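Local coordinates for transcription regulator PadR N-terminal domain-containing protein (Streptococcus mutans, PDB 3L9F) that probably acts as a dimeric PadR-family transcription regulator that binds DNA, and can also bind a metal ion, at residues 124-128 with 129-133. Numbering follows the deposited sequence. Where two conformers were deposited one is given.
Sequences EIFKS and DFLMR
S128 meets L131 at a helix N-cap, where the short strand 125-127 gives way to helix 129-135. The serine hydroxyl lies anti to its backbone nitrogen (chi1 174°) and thereby reaches forward over the first turn, where OG accepts from L131 N at 3.1 Å along an almost straight N-H...O line of 171°. This bond supplies an acceptor to a first-turn amide, which lacks the usual i to i-4 carbonyl partner within the helix. The main chain takes over one residue later: M132 N donates to S128 O at 3.1 Å, the first i to i+4 bond of the helix.

Van der Waals packing accompanies the cap: L131 sets its CB, CG and CD1 beside the same hydroxyl, CG 3.3 Å from S128 OG. Farther out, L131 CD1 comes to the edge of the F126 ring, near the ring plane, 4.2 Å from CE2; the two side chains cross at about a right angle. Both continue into the dimer interface, F126 packing on Y65 and L131 on F66 of the second subunit, while residues 125-127 pair with an antiparallel strand of that chain. The contact thus lies at the subunit interface, consistent with the dimers formed by PadR-family regulators.

On the helix itself, R133 grips D129 side-on in a salt bridge: NE meets OD1 at 2.8 Å, in the guanidinium plane but from above the carboxylate plane, and NH1 meets OD2 at 2.9 Å on its syn side. OD1 also bonds Y116 OH and OD2 bonds N122 N, both of the second subunit. At the junction, a water donates to K127 O at 3.1 Å and weakly accepts from D129 N.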
loop_
_atom_site.group_PDB
_atom_site.type_symbol
_atom_site.label_atom_id
_atom_site.label_comp_id
_atom_site.label_asym_id
_atom_site.label_seq_id
_atom_site.Cartn_x
_atom_site.Cartn_y
_atom_site.Cartn_z
ATOM N N GLU A 124 -5.609 -4.094 4.569
ATOM C CA GLU A 124 -4.333 -3.739 3.973
ATOM C C GLU A 124 -4.461 -2.384 3.293
ATOM O O GLU A 124 -5.530 -2.013 2.797
ATOM C CB GLU A 124 -3.859 -4.808 2.982
ATOM C CG GLU A 124 -4.525 -4.764 1.627
ATOM C CD GLU A 124 -3.843 -5.665 0.609
ATOM O OE1 GLU A 124 -3.062 -6.556 1.010
ATOM O OE2 GLU A 124 -4.092 -5.488 -0.601
ATOM N N ILE A 125 -3.378 -1.621 3.302
ATOM C CA ILE A 125 -3.321 -0.364 2.570
ATOM C C ILE A 125 -2.459 -0.551 1.334
ATOM O O ILE A 125 -1.362 -1.071 1.421
ATOM C CB ILE A 125 -2.719 0.754 3.425
ATOM C CG1 ILE A 125 -3.647 1.083 4.596
ATOM C CG2 ILE A 125 -2.462 1.987 2.583
ATOM C CD1 ILE A 125 -3.049 2.060 5.578
ATOM N N PHE A 126 -2.961 -0.136 0.180
ATOM C CA PHE A 126 -2.199 -0.284 -1.050
ATOM C C PHE A 126 -2.528 0.867 -1.962
ATOM O O PHE A 126 -3.689 1.076 -2.319
ATOM C CB PHE A 126 -2.538 -1.612 -1.734
ATOM C CG PHE A 126 -1.861 -1.803 -3.068
ATOM C CD1 PHE A 126 -0.501 -2.051 -3.138
ATOM C CD2 PHE A 126 -2.589 -1.748 -4.252
ATOM C CE1 PHE A 126 0.125 -2.238 -4.360
ATOM C CE2 PHE A 126 -1.973 -1.935 -5.466
ATOM C CZ PHE A 126 -0.611 -2.183 -5.521
ATOM N N LYS A 127 -1.505 1.625 -2.324
ATOM C CA LYS A 127 -1.682 2.758 -3.214
ATOM C C LYS A 127 -0.569 2.705 -4.234
ATOM O O LYS A 127 0.604 2.887 -3.901
ATOM C CB LYS A 127 -1.658 4.067 -2.421
ATOM C CG LYS A 127 -2.604 4.042 -1.231
ATOM C CD LYS A 127 -3.010 5.421 -0.725
ATOM C CE LYS A 127 -1.934 6.077 0.095
ATOM N NZ LYS A 127 -2.459 7.314 0.741
ATOM N N SER A 128 -0.929 2.408 -5.474
ATOM C CA SER A 128 0.059 2.242 -6.521
ATOM C C SER A 128 0.022 3.411 -7.483
ATOM O O SER A 128 -0.945 3.571 -8.230
ATOM C CB SER A 128 -0.162 0.936 -7.289
ATOM O OG SER A 128 0.722 0.854 -8.400
ATOM N N ASP A 129 1.080 4.218 -7.473
ATOM C CA ASP A 129 1.180 5.324 -8.407
ATOM C C ASP A 129 1.311 4.795 -9.827
ATOM O O ASP A 129 0.733 5.357 -10.761
ATOM C CB ASP A 129 2.376 6.210 -8.059
ATOM C CG ASP A 129 2.330 7.554 -8.752
ATOM O OD1 ASP A 129 1.248 7.946 -9.238
ATOM O OD2 ASP A 129 3.382 8.223 -8.809
ATOM N N PHE A 130 2.082 3.721 -9.994
ATOM C CA PHE A 130 2.250 3.111 -11.307
ATOM C C PHE A 130 0.890 2.781 -11.924
ATOM O O PHE A 130 0.599 3.183 -13.049
ATOM C CB PHE A 130 3.098 1.839 -11.225
ATOM C CG PHE A 130 3.072 1.017 -12.483
ATOM C CD1 PHE A 130 3.734 1.447 -13.627
ATOM C CD2 PHE A 130 2.384 -0.185 -12.522
ATOM C CE1 PHE A 130 3.706 0.693 -14.780
ATOM C CE2 PHE A 130 2.343 -0.935 -13.669
ATOM C CZ PHE A 130 3.011 -0.496 -14.804
ATOM N N LEU A 131 0.065 2.037 -11.196
ATOM C CA LEU A 131 -1.245 1.658 -11.730
ATOM C C LEU A 131 -2.090 2.898 -12.026
ATOM O O LEU A 131 -2.784 2.958 -13.045
ATOM C CB LEU A 131 -1.972 0.726 -10.765
ATOM C CG LEU A 131 -1.306 -0.640 -10.590
ATOM C CD1 LEU A 131 -2.135 -1.473 -9.630
ATOM C CD2 LEU A 131 -1.178 -1.343 -11.932
ATOM N N MET A 132 -2.012 3.896 -11.144
ATOM C CA MET A 132 -2.765 5.130 -11.337
ATOM C C MET A 132 -2.419 5.751 -12.689
ATOM O O MET A 132 -3.310 6.174 -13.426
ATOM C CB MET A 132 -2.485 6.106 -10.189
ATOM C CG MET A 132 -3.321 7.369 -10.192
ATOM S SD MET A 132 -2.609 8.695 -11.199
ATOM C CE MET A 132 -3.589 10.092 -10.629
ATOM N N ARG A 133 -1.125 5.793 -13.019
ATOM C CA ARG A 133 -0.685 6.426 -14.261
ATOM C C ARG A 133 -1.302 5.715 -15.453
ATOM O O ARG A 133 -1.753 6.348 -16.409
ATOM C CB ARG A 133 0.843 6.395 -14.394
ATOM C CG ARG A 133 1.600 6.986 -13.223
ATOM C CD ARG A 133 1.060 8.352 -12.816
ATOM N NE ARG A 133 1.880 8.937 -11.759
ATOM C CZ ARG A 133 2.944 9.705 -11.980
ATOM N NH1 ARG A 133 3.642 10.179 -10.961
ATOM N NH2 ARG A 133 3.307 9.998 -13.222
HETATM O O HOH W 1 2.427 5.270 -4.700
#